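Local coordinates for putative short-chain oxidoreductase (Thermus thermophilus, PDB 2YUT), which binds NADP in a Rossmann-fold domain and, as a member of the short-chain dehydrogenase/reductase family, probably carries out NADP-dependent oxidation or reduction, at residues Leu51-Leu61 with Leu99-His107; Gly11-Leu20 with Pro185-Leu193. One frame throughout, in Å; residues are numbered along the deposited sequence.

Interaction 1 of 2, residues Leu51-Leu61 with Leu99-His107; sequences LADELEAKALL and LTAAFVLKH. With NAP (NADP nicotinamide-adenine-dinucleotide phosphate), chain B.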
loop_
_atom_site.group_PDB
_atom_site.type_symbol
_atom_site.label_atom_id
_atom_site.label_comp_id
_atom_site.label_asym_id
_atom_site.label_seq_id
_atom_site.Cartn_x
_atom_site.Cartn_y
_atom_site.Cartn_z
ATOM N N LEU A 51 -13.790 11.126 3.836
ATOM C CA LEU A 51 -13.380 9.946 4.586
ATOM C C LEU A 51 -11.881 9.807 4.848
ATOM O O LEU A 51 -11.451 8.873 5.530
ATOM C CB LEU A 51 -13.941 8.688 3.904
ATOM C CG LEU A 51 -15.481 8.706 3.829
ATOM C CD1 LEU A 51 -16.002 7.465 3.131
ATOM C CD2 LEU A 51 -16.056 8.790 5.243
ATOM N N ALA A 52 -11.086 10.732 4.317
ATOM C CA ALA A 52 -9.644 10.709 4.541
ATOM C C ALA A 52 -9.403 11.411 5.876
ATOM O O ALA A 52 -8.303 11.379 6.421
ATOM C CB ALA A 52 -8.907 11.432 3.414
ATOM N N ASP A 53 -10.450 12.053 6.387
ATOM C CA ASP A 53 -10.394 12.733 7.679
ATOM C C ASP A 53 -11.058 11.761 8.651
ATOM O O ASP A 53 -12.283 11.613 8.653
ATOM C CB ASP A 53 -11.183 14.044 7.632
ATOM C CG ASP A 53 -11.111 14.822 8.939
ATOM O OD1 ASP A 53 -11.467 14.267 9.999
ATOM O OD2 ASP A 53 -10.700 16.001 8.903
ATOM N N GLU A 54 -10.252 11.096 9.474
ATOM C CA GLU A 54 -10.781 10.113 10.407
ATOM C C GLU A 54 -11.936 10.572 11.295
ATOM O O GLU A 54 -12.846 9.791 11.568
ATOM C CB GLU A 54 -9.668 9.545 11.284
ATOM C CG GLU A 54 -10.191 8.521 12.277
ATOM C CD GLU A 54 -9.096 7.873 13.086
ATOM O OE1 GLU A 54 -7.989 8.448 13.155
ATOM O OE2 GLU A 54 -9.352 6.795 13.662
ATOM N N LEU A 55 -11.913 11.822 11.746
ATOM C CA LEU A 55 -12.992 12.311 12.599
ATOM C C LEU A 55 -14.309 12.358 11.828
ATOM O O LEU A 55 -15.375 12.112 12.390
ATOM C CB LEU A 55 -12.661 13.698 13.159
ATOM C CG LEU A 55 -11.440 13.796 14.080
ATOM C CD1 LEU A 55 -11.253 15.243 14.520
ATOM C CD2 LEU A 55 -11.626 12.892 15.292
ATOM N N GLU A 56 -14.241 12.681 10.543
ATOM C CA GLU A 56 -15.452 12.729 9.735
ATOM C C GLU A 56 -15.934 11.309 9.461
ATOM O O GLU A 56 -17.137 11.040 9.464
ATOM C CB GLU A 56 -15.198 13.465 8.418
ATOM C CG GLU A 56 -15.018 14.963 8.588
ATOM C CD GLU A 56 -15.040 15.693 7.265
ATOM O OE1 GLU A 56 -16.043 15.563 6.535
ATOM O OE2 GLU A 56 -14.058 16.396 6.954
ATOM N N ALA A 57 -14.995 10.397 9.230
ATOM C CA ALA A 57 -15.358 9.007 8.981
ATOM C C ALA A 57 -16.036 8.453 10.230
ATOM O O ALA A 57 -17.077 7.801 10.147
ATOM C CB ALA A 57 -14.116 8.182 8.643
ATOM N N LYS A 58 -15.444 8.729 11.388
ATOM C CA LYS A 58 -15.983 8.266 12.662
ATOM C C LYS A 58 -17.396 8.776 12.931
ATOM O O LYS A 58 -18.258 8.025 13.389
ATOM C CB LYS A 58 -15.075 8.697 13.813
ATOM C CG LYS A 58 -15.637 8.359 15.184
ATOM C CD LYS A 58 -14.698 8.775 16.303
ATOM C CE LYS A 58 -15.302 8.435 17.658
ATOM N NZ LYS A 58 -14.384 8.749 18.784
ATOM N N ALA A 59 -17.630 10.057 12.663
ATOM C CA ALA A 59 -18.950 10.637 12.884
ATOM C C ALA A 59 -19.981 10.037 11.918
ATOM O O ALA A 59 -21.147 9.888 12.272
ATOM C CB ALA A 59 -18.892 12.151 12.721
ATOM N N LEU A 60 -19.551 9.709 10.699
ATOM C CA LEU A 60 -20.451 9.119 9.708
ATOM C C LEU A 60 -20.913 7.738 10.161
ATOM O O LEU A 60 -22.112 7.450 10.167
ATOM C CB LEU A 60 -19.754 8.985 8.346
ATOM C CG LEU A 60 -20.452 8.085 7.313
ATOM C CD1 LEU A 60 -21.806 8.687 6.941
ATOM C CD2 LEU A 60 -19.570 7.922 6.069
ATOM N N LEU A 61 -19.957 6.890 10.538
ATOM C CA LEU A 61 -20.266 5.533 10.978
ATOM C C LEU A 61 -21.055 5.455 12.284
ATOM O O LEU A 61 -21.895 4.569 12.445
ATOM C CB LEU A 61 -18.983 4.698 11.094
ATOM C CG LEU A 61 -18.425 4.100 9.793
ATOM C CD1 LEU A 61 -19.507 3.261 9.114
ATOM C CD2 LEU A 61 -17.962 5.200 8.857
ATOM N N LEU A 99 -6.627 4.986 3.346
ATOM C CA LEU A 99 -7.034 5.649 4.573
ATOM C C LEU A 99 -8.554 5.737 4.694
ATOM O O LEU A 99 -9.098 5.538 5.778
ATOM C CB LEU A 99 -6.399 7.041 4.667
ATOM C CG LEU A 99 -4.862 7.064 4.716
ATOM C CD1 LEU A 99 -4.399 8.472 5.042
ATOM C CD2 LEU A 99 -4.338 6.093 5.771
ATOM N N THR A 100 -9.242 6.025 3.592
ATOM C CA THR A 100 -10.701 6.107 3.643
ATOM C C THR A 100 -11.257 4.765 4.116
ATOM O O THR A 100 -12.115 4.716 4.990
ATOM C CB THR A 100 -11.316 6.432 2.262
ATOM O OG1 THR A 100 -10.971 5.402 1.325
ATOM C CG2 THR A 100 -10.818 7.784 1.757
ATOM N N ALA A 101 -10.742 3.685 3.535
ATOM C CA ALA A 101 -11.169 2.326 3.864
ATOM C C ALA A 101 -10.818 1.942 5.296
ATOM O O ALA A 101 -11.634 1.352 6.005
ATOM C CB ALA A 101 -10.530 1.332 2.893
ATOM N N ALA A 102 -9.601 2.280 5.714
ATOM C CA ALA A 102 -9.141 1.962 7.061
ATOM C C ALA A 102 -9.959 2.715 8.117
ATOM O O ALA A 102 -10.374 2.131 9.113
ATOM C CB ALA A 102 -7.645 2.298 7.202
ATOM N N PHE A 103 -10.196 4.006 7.904
ATOM C CA PHE A 103 -10.980 4.770 8.874
ATOM C C PHE A 103 -12.430 4.271 8.920
ATOM O O PHE A 103 -13.014 4.134 9.992
ATOM C CB PHE A 103 -10.947 6.271 8.550
ATOM C CG PHE A 103 -9.576 6.893 8.662
ATOM C CD1 PHE A 103 -8.601 6.327 9.482
ATOM C CD2 PHE A 103 -9.268 8.056 7.962
ATOM C CE1 PHE A 103 -7.338 6.912 9.601
ATOM C CE2 PHE A 103 -8.008 8.649 8.075
ATOM C CZ PHE A 103 -7.042 8.074 8.896
ATOM N N VAL A 104 -13.004 3.989 7.758
ATOM C CA VAL A 104 -14.374 3.492 7.704
ATOM C C VAL A 104 -14.491 2.136 8.407
ATOM O O VAL A 104 -15.373 1.935 9.238
ATOM C CB VAL A 104 -14.859 3.343 6.236
ATOM C CG1 VAL A 104 -16.115 2.478 6.179
ATOM C CG2 VAL A 104 -15.148 4.722 5.648
ATOM N N LEU A 105 -13.584 1.220 8.080
ATOM C CA LEU A 105 -13.597 -0.116 8.659
ATOM C C LEU A 105 -13.373 -0.121 10.170
ATOM O O LEU A 105 -13.901 -0.973 10.882
ATOM C CB LEU A 105 -12.539 -0.988 7.975
ATOM C CG LEU A 105 -12.512 -2.465 8.371
ATOM C CD1 LEU A 105 -13.887 -3.087 8.126
ATOM C CD2 LEU A 105 -11.441 -3.193 7.571
ATOM N N LYS A 106 -12.592 0.831 10.659
ATOM C CA LYS A 106 -12.313 0.903 12.082
ATOM C C LYS A 106 -13.505 1.360 12.917
ATOM O O LYS A 106 -13.749 0.830 13.996
ATOM C CB LYS A 106 -11.141 1.855 12.344
ATOM C CG LYS A 106 -10.867 2.102 13.829
ATOM C CD LYS A 106 -9.727 3.099 14.034
ATOM C CE LYS A 106 -9.442 3.323 15.514
ATOM N NZ LYS A 106 -8.423 4.387 15.730
ATOM N N HIS A 107 -14.241 2.347 12.416
ATOM C CA HIS A 107 -15.375 2.897 13.151
ATOM C C HIS A 107 -16.759 2.363 12.790
ATOM O O HIS A 107 -17.745 2.697 13.442
ATOM C CB HIS A 107 -15.360 4.416 13.000
ATOM C CG HIS A 107 -14.103 5.047 13.503
ATOM N ND1 HIS A 107 -13.836 5.203 14.846
ATOM C CD2 HIS A 107 -13.016 5.520 12.847
ATOM C CE1 HIS A 107 -12.641 5.746 14.996
ATOM N NE2 HIS A 107 -12.123 5.947 13.798
HETATM P PA NAP B . -15.426 7.614 -9.401
HETATM O O1A NAP B . -14.302 8.741 -9.642
HETATM O O2A NAP B . -16.534 7.686 -10.380
HETATM O O5B NAP B . -15.938 7.826 -7.892
HETATM C C5B NAP B . -14.998 7.949 -6.823
HETATM C C4B NAP B . -15.731 8.164 -5.499
HETATM O O4B NAP B . -14.747 8.263 -4.455
HETATM C C3B NAP B . -16.493 9.493 -5.524
HETATM O O3B NAP B . -17.763 9.336 -4.886
HETATM C C2B NAP B . -15.597 10.399 -4.681
HETATM O O2B NAP B . -16.400 11.381 -4.022
HETATM C C1B NAP B . -15.158 9.370 -3.640
HETATM N N9A NAP B . -14.022 9.894 -2.849
HETATM C C8A NAP B . -12.810 10.175 -3.320
HETATM N N7A NAP B . -12.052 10.656 -2.338
HETATM C C5A NAP B . -12.788 10.681 -1.231
HETATM C C6A NAP B . -12.555 11.092 0.075
HETATM N N6A NAP B . -11.367 11.576 0.428
HETATM N N1A NAP B . -13.549 10.998 0.971
HETATM C C2A NAP B . -14.733 10.521 0.627
HETATM N N3A NAP B . -14.990 10.122 -0.606
HETATM C C4A NAP B . -14.044 10.191 -1.553
HETATM O O3 NAP B . -14.628 6.214 -9.420
HETATM P PN NAP B . -15.354 4.793 -9.642
HETATM O O1N NAP B . -15.099 4.328 -11.025
HETATM O O2N NAP B . -16.753 4.858 -9.165
HETATM O O5D NAP B . -14.524 3.815 -8.669
HETATM C C5D NAP B . -15.104 3.319 -7.459
HETATM C C4D NAP B . -14.186 2.296 -6.783
HETATM O O4D NAP B . -13.963 1.237 -7.736
HETATM C C3D NAP B . -12.812 2.905 -6.495
HETATM O O3D NAP B . -12.162 2.222 -5.419
HETATM C C2D NAP B . -12.082 2.625 -7.806
HETATM O O2D NAP B . -10.663 2.631 -7.626
HETATM C C1D NAP B . -12.554 1.188 -8.019
HETATM N N1N NAP B . -12.266 0.676 -9.378
HETATM C C2N NAP B . -12.696 1.391 -10.503
HETATM C C3N NAP B . -12.418 0.907 -11.776
HETATM C C7N NAP B . -12.893 1.682 -13.008
HETATM O O7N NAP B . -12.509 1.377 -14.135
HETATM N N7N NAP B . -13.724 2.689 -12.751
HETATM C C4N NAP B . -11.714 -0.282 -11.932
HETATM C C5N NAP B . -11.287 -0.995 -10.817
HETATM C C6N NAP B . -11.559 -0.522 -9.540
HETATM P P2B NAP B . -16.690 12.824 -4.675
HETATM O O1X NAP B . -16.903 12.608 -6.256
HETATM O O2X NAP B . -18.117 13.271 -4.075
HETATM O O3X NAP B . -15.620 13.803 -4.379
#

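Interaction 2 of 2, residues Gly11-Leu20 with Pro185-Leu193; sequences GLGGAFARAL and PEEAARKVL. With NAP (NADP nicotinamide-adenine-dinucleotide phosphate), chain B.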
loop_
_atom_site.group_PDB
_atom_site.type_symbol
_atom_site.label_atom_id
_atom_site.label_comp_id
_atom_site.label_asym_id
_atom_site.label_seq_id
_atom_site.Cartn_x
_atom_site.Cartn_y
_atom_site.Cartn_z
ATOM N N GLY A 11 -19.246 6.844 -10.106
ATOM C CA GLY A 11 -19.895 6.018 -11.113
ATOM C C GLY A 11 -20.455 4.721 -10.558
ATOM O O GLY A 11 -21.632 4.412 -10.762
ATOM N N LEU A 12 -19.616 3.949 -9.870
ATOM C CA LEU A 12 -20.053 2.684 -9.283
ATOM C C LEU A 12 -21.025 2.917 -8.127
ATOM O O LEU A 12 -22.045 2.235 -8.015
ATOM C CB LEU A 12 -18.859 1.878 -8.759
ATOM C CG LEU A 12 -18.161 0.855 -9.662
ATOM C CD1 LEU A 12 -19.169 -0.208 -10.117
ATOM C CD2 LEU A 12 -17.542 1.559 -10.855
ATOM N N GLY A 13 -20.690 3.876 -7.268
ATOM C CA GLY A 13 -21.525 4.176 -6.115
ATOM C C GLY A 13 -22.962 4.488 -6.487
ATOM O O GLY A 13 -23.894 4.031 -5.820
ATOM N N GLY A 14 -23.134 5.274 -7.548
ATOM C CA GLY A 14 -24.460 5.636 -8.013
ATOM C C GLY A 14 -25.231 4.420 -8.508
ATOM O O GLY A 14 -26.436 4.312 -8.280
ATOM N N ALA A 15 -24.538 3.505 -9.185
ATOM C CA ALA A 15 -25.168 2.291 -9.701
ATOM C C ALA A 15 -25.622 1.421 -8.538
ATOM O O ALA A 15 -26.711 0.856 -8.570
ATOM C CB ALA A 15 -24.201 1.519 -10.578
ATOM N N PHE A 16 -24.776 1.310 -7.517
ATOM C CA PHE A 16 -25.121 0.528 -6.337
ATOM C C PHE A 16 -26.310 1.159 -5.619
ATOM O O PHE A 16 -27.199 0.451 -5.153
ATOM C CB PHE A 16 -23.937 0.450 -5.370
ATOM C CG PHE A 16 -22.957 -0.638 -5.700
ATOM C CD1 PHE A 16 -23.276 -1.971 -5.466
ATOM C CD2 PHE A 16 -21.715 -0.332 -6.250
ATOM C CE1 PHE A 16 -22.370 -2.991 -5.772
ATOM C CE2 PHE A 16 -20.801 -1.344 -6.561
ATOM C CZ PHE A 16 -21.131 -2.674 -6.320
ATOM N N ALA A 17 -26.319 2.489 -5.533
ATOM C CA ALA A 17 -27.402 3.200 -4.858
ATOM C C ALA A 17 -28.755 2.937 -5.518
ATOM O O ALA A 17 -29.738 2.655 -4.832
ATOM C CB ALA A 17 -27.117 4.697 -4.830
ATOM N N ARG A 18 -28.803 3.027 -6.845
ATOM C CA ARG A 18 -30.049 2.796 -7.567
ATOM C C ARG A 18 -30.452 1.327 -7.516
ATOM O O ARG A 18 -31.634 1.014 -7.480
ATOM C CB ARG A 18 -29.919 3.257 -9.021
ATOM C CG ARG A 18 -29.735 4.764 -9.139
ATOM C CD ARG A 18 -29.719 5.246 -10.576
ATOM N NE ARG A 18 -29.728 6.705 -10.622
ATOM C CZ ARG A 18 -28.638 7.467 -10.650
ATOM N NH1 ARG A 18 -27.431 6.914 -10.648
ATOM N NH2 ARG A 18 -28.759 8.788 -10.657
ATOM N N ALA A 19 -29.467 0.430 -7.493
ATOM C CA ALA A 19 -29.745 -1.001 -7.443
ATOM C C ALA A 19 -30.238 -1.451 -6.071
ATOM O O ALA A 19 -30.886 -2.491 -5.953
ATOM C CB ALA A 19 -28.492 -1.795 -7.818
ATOM N N LEU A 20 -29.947 -0.663 -5.040
ATOM C CA LEU A 20 -30.336 -1.023 -3.678
ATOM C C LEU A 20 -31.345 -0.075 -3.035
ATOM O O LEU A 20 -31.573 -0.139 -1.825
ATOM C CB LEU A 20 -29.073 -1.094 -2.804
ATOM C CG LEU A 20 -28.039 -2.158 -3.205
ATOM C CD1 LEU A 20 -26.668 -1.832 -2.617
ATOM C CD2 LEU A 20 -28.523 -3.524 -2.729
ATOM N N PRO A 185 -21.227 1.140 -15.468
ATOM C CA PRO A 185 -21.209 0.974 -14.014
ATOM C C PRO A 185 -22.368 0.113 -13.501
ATOM O O PRO A 185 -22.206 -0.643 -12.545
ATOM C CB PRO A 185 -21.237 2.417 -13.492
ATOM C CG PRO A 185 -21.807 3.213 -14.634
ATOM C CD PRO A 185 -21.205 2.561 -15.848
ATOM N N GLU A 186 -23.523 0.208 -14.156
ATOM C CA GLU A 186 -24.690 -0.576 -13.755
ATOM C C GLU A 186 -24.413 -2.071 -13.857
ATOM O O GLU A 186 -24.822 -2.846 -12.997
ATOM C CB GLU A 186 -25.906 -0.230 -14.624
ATOM C CG GLU A 186 -26.499 1.154 -14.379
ATOM C CD GLU A 186 -25.714 2.268 -15.044
ATOM O OE1 GLU A 186 -24.787 1.973 -15.829
ATOM O OE2 GLU A 186 -26.035 3.448 -14.786
ATOM N N GLU A 187 -23.714 -2.468 -14.915
ATOM C CA GLU A 187 -23.382 -3.873 -15.126
ATOM C C GLU A 187 -22.391 -4.375 -14.067
ATOM O O GLU A 187 -22.519 -5.493 -13.568
ATOM C CB GLU A 187 -22.785 -4.068 -16.527
ATOM C CG GLU A 187 -22.556 -5.524 -16.894
ATOM C CD GLU A 187 -23.853 -6.307 -17.053
ATOM O OE1 GLU A 187 -24.932 -5.796 -16.676
ATOM O OE2 GLU A 187 -23.792 -7.446 -17.556
ATOM N N ALA A 188 -21.399 -3.555 -13.732
ATOM C CA ALA A 188 -20.406 -3.943 -12.725
ATOM C C ALA A 188 -21.090 -4.147 -11.373
ATOM O O ALA A 188 -20.828 -5.118 -10.668
ATOM C CB ALA A 188 -19.319 -2.871 -12.611
ATOM N N ALA A 189 -21.977 -3.226 -11.019
ATOM C CA ALA A 189 -22.700 -3.324 -9.758
ATOM C C ALA A 189 -23.594 -4.567 -9.749
ATOM O O ALA A 189 -23.703 -5.254 -8.729
ATOM C CB ALA A 189 -23.545 -2.066 -9.538
ATOM N N ARG A 190 -24.231 -4.856 -10.881
ATOM C CA ARG A 190 -25.110 -6.025 -10.968
ATOM C C ARG A 190 -24.307 -7.302 -10.728
ATOM O O ARG A 190 -24.719 -8.173 -9.964
ATOM C CB ARG A 190 -25.787 -6.097 -12.343
ATOM C CG ARG A 190 -26.696 -7.326 -12.512
ATOM C CD ARG A 190 -27.290 -7.428 -13.919
ATOM N NE ARG A 190 -26.302 -7.809 -14.934
ATOM C CZ ARG A 190 -25.743 -9.016 -15.037
ATOM N NH1 ARG A 190 -26.063 -9.986 -14.186
ATOM N NH2 ARG A 190 -24.868 -9.260 -16.003
ATOM N N LYS A 191 -23.153 -7.407 -11.379
ATOM C CA LYS A 191 -22.307 -8.580 -11.219
ATOM C C LYS A 191 -21.794 -8.708 -9.790
ATOM O O LYS A 191 -21.731 -9.810 -9.246
ATOM C CB LYS A 191 -21.132 -8.529 -12.200
ATOM C CG LYS A 191 -21.547 -8.784 -13.647
ATOM C CD LYS A 191 -20.340 -8.982 -14.547
ATOM C CE LYS A 191 -20.761 -9.395 -15.948
ATOM N NZ LYS A 191 -19.582 -9.642 -16.819
ATOM N N VAL A 192 -21.435 -7.588 -9.169
ATOM C CA VAL A 192 -20.953 -7.649 -7.797
ATOM C C VAL A 192 -22.083 -8.146 -6.904
ATOM O O VAL A 192 -21.918 -9.109 -6.162
ATOM C CB VAL A 192 -20.466 -6.272 -7.300
ATOM C CG1 VAL A 192 -20.142 -6.342 -5.815
ATOM C CG2 VAL A 192 -19.234 -5.851 -8.080
ATOM N N LEU A 193 -23.236 -7.494 -6.994
ATOM C CA LEU A 193 -24.389 -7.886 -6.196
ATOM C C LEU A 193 -24.742 -9.350 -6.450
ATOM O O LEU A 193 -25.186 -10.054 -5.544
ATOM C CB LEU A 193 -25.584 -6.986 -6.521
ATOM C CG LEU A 193 -25.451 -5.540 -6.038
ATOM C CD1 LEU A 193 -26.673 -4.729 -6.440
ATOM C CD2 LEU A 193 -25.288 -5.531 -4.530
HETATM P PA NAP B . -15.426 7.614 -9.401
HETATM O O1A NAP B . -14.302 8.741 -9.642
HETATM O O2A NAP B . -16.534 7.686 -10.380
HETATM O O5B NAP B . -15.938 7.826 -7.892
HETATM C C5B NAP B . -14.998 7.949 -6.823
HETATM C C4B NAP B . -15.731 8.164 -5.499
HETATM O O4B NAP B . -14.747 8.263 -4.455
HETATM C C3B NAP B . -16.493 9.493 -5.524
HETATM O O3B NAP B . -17.763 9.336 -4.886
HETATM C C2B NAP B . -15.597 10.399 -4.681
HETATM O O2B NAP B . -16.400 11.381 -4.022
HETATM C C1B NAP B . -15.158 9.370 -3.640
HETATM N N9A NAP B . -14.022 9.894 -2.849
HETATM C C8A NAP B . -12.810 10.175 -3.320
HETATM N N7A NAP B . -12.052 10.656 -2.338
HETATM C C5A NAP B . -12.788 10.681 -1.231
HETATM C C6A NAP B . -12.555 11.092 0.075
HETATM N N6A NAP B . -11.367 11.576 0.428
HETATM N N1A NAP B . -13.549 10.998 0.971
HETATM C C2A NAP B . -14.733 10.521 0.627
HETATM N N3A NAP B . -14.990 10.122 -0.606
HETATM C C4A NAP B . -14.044 10.191 -1.553
HETATM O O3 NAP B . -14.628 6.214 -9.420
HETATM P PN NAP B . -15.354 4.793 -9.642
HETATM O O1N NAP B . -15.099 4.328 -11.025
HETATM O O2N NAP B . -16.753 4.858 -9.165
HETATM O O5D NAP B . -14.524 3.815 -8.669
HETATM C C5D NAP B . -15.104 3.319 -7.459
HETATM C C4D NAP B . -14.186 2.296 -6.783
HETATM O O4D NAP B . -13.963 1.237 -7.736
HETATM C C3D NAP B . -12.812 2.905 -6.495
HETATM O O3D NAP B . -12.162 2.222 -5.419
HETATM C C2D NAP B . -12.082 2.625 -7.806
HETATM O O2D NAP B . -10.663 2.631 -7.626
HETATM C C1D NAP B . -12.554 1.188 -8.019
HETATM N N1N NAP B . -12.266 0.676 -9.378
HETATM C C2N NAP B . -12.696 1.391 -10.503
HETATM C C3N NAP B . -12.418 0.907 -11.776
HETATM C C7N NAP B . -12.893 1.682 -13.008
HETATM O O7N NAP B . -12.509 1.377 -14.135
HETATM N N7N NAP B . -13.724 2.689 -12.751
HETATM C C4N NAP B . -11.714 -0.282 -11.932
HETATM C C5N NAP B . -11.287 -0.995 -10.817
HETATM C C6N NAP B . -11.559 -0.522 -9.540
HETATM P P2B NAP B . -16.690 12.824 -4.675
HETATM O O1X NAP B . -16.903 12.608 -6.256
HETATM O O2X NAP B . -18.117 13.271 -4.075
HETATM O O3X NAP B . -15.620 13.803 -4.379
HETATM O O HOH W 1 -26.152 4.840 -11.839
#

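Interaction 1 of 2, residues Leu51-Leu61 with Leu99-His107
Glu-54 passes over one face of the Phe-103 ring, and its carboxylate reaches on to His-107, so one acidic side chain gives the contact both its aromatic packing and its polar bonds. CB of Glu-54 stands 3.5 Å from the centroid of the Phe-103 ring, almost on the ring normal, a CH-pi contact. With CG anti to the backbone N (chi1 180°), the extended chain carries the carboxylate out over the CD1-CE1 side of the ring, its plane nearly parallel to that of the phenyl. OE2 then takes NE2 of His-107 at 2.9 Å through its anti lone pair, with the N-H nearly straight at 164° and the oxygen close to the imidazole plane. Lys-106 NZ adds a weak salt bridge to the same OE2, so two donors share one oxygen; this basic setting probably favours the charged carboxylate. The imidazole itself is sandwiched: Lys-58 CB lies over one face, 3.8 Å from the ring centroid, and Lys-106 CG covers the opposite one. Both aliphatic stems pack on the ring; Lys-58 carries its amine away, whereas Lys-106 brings its own to Glu-54.

Toward the cofactor the contact turns apolar. Leu-51 CD1 meets Val-104 CG2 at 3.8 Å, and Leu-51 N donates to N1A of the NADP adenine at 2.9 Å, placing this loop on the adenine pocket. Small Ala-57 lets the helices approach, its CB 3.7 Å from CB of Phe-103. Asp-53 N-caps helix 54-64; segments 54-61 and 99-107 cross at -40°. Beneath the pair, strands 67-72 and 2-6 of the parallel sheet receive Val-104 and Leu-61 respectively, helix 132-153 packs against Ala-101 and Leu-105, and Glu-91 of the second subunit touches Phe-103.

Interaction 2 of 2, residues Gly11-Leu20 with Pro185-Leu193
Phe-16 reaches across to helix 185-196 and carries much of this apolar contact. From CB, a first torsion that sets CG beside the backbone N (chi1 -84°) swings the ring over the Ala-189 methyl, and CG, CD1, CD2, CE1 and CE2 all lie about equally far from that CB. The methyl sits over the centre of one ring face, 3.9 Å from the centroid and 2° off the normal, a CH-pi contact. Farther out, CE1 approaches Leu-193 CG at 4.0 Å, and CZ ends at the branch of Val-192, 3.8 Å from its CB, with CG1 of the valine in the ring plane at the edge. Replacing Phe-16 by an alanine would probably leave the Ala-189 methyl and the Val-192 branch without their aromatic partner and open a gap between the helices.

Alanine suits the line of closest approach, where the segment axes come within 8.2 Å: Ala-15 CB packs against Ala-189 CB at 3.8 Å. Nearer the N-terminus of helix 11-19, Leu-12 CD1 meets Ala-188 CB at 3.7 Å, and Pro-185 CB rests 3.4 Å from Gly-11 O. The same helix start holds the NADP diphosphate: Gly-11 N donates to NADP O2A at 2.9 Å. Leu-12 N donates to NADP O2N, and both bonds are nearly straight, as in the glycine-rich turn of Rossmann-fold enzymes, where the helix dipole would favour the phosphates.

At the solvent edge a water links Glu-186 OE2 to Arg-18, the arginine side weakly, while Arg-18 NE also pairs with Glu-41. Val-192 rests on Leu-164, and Leu-20 packs on Val-3 and Ile-5. Helix 11-19 thus lies between strand 2-6, through Leu-20, and helix 185-196, with helix 32-42 touching Ala-17.

Both contacts are partly buried pairings of helices around the parallel sheet, on opposite sides of the chain's centre, their centres about 22 Å apart. The two do not touch, but each reaches NADP: interaction 1 at the adenine, interaction 2 at the diphosphate. Both reach strand 2-6, interaction 1 through Leu-51 and Leu-61 and interaction 2 through Leu-20. Along the chain, interaction 1 is nested within the loop that interaction 2 closes. Their chemistry differs: 51-61 with 99-107 pairs a buried apolar side with a carboxylate-imidazole-lysine cluster at partly exposed positions, close to the second subunit, whereas 11-20 with 185-193 joins its helices by small and apolar side chains, with a water, held weakly by the arginine, linking charged groups across it near the surface.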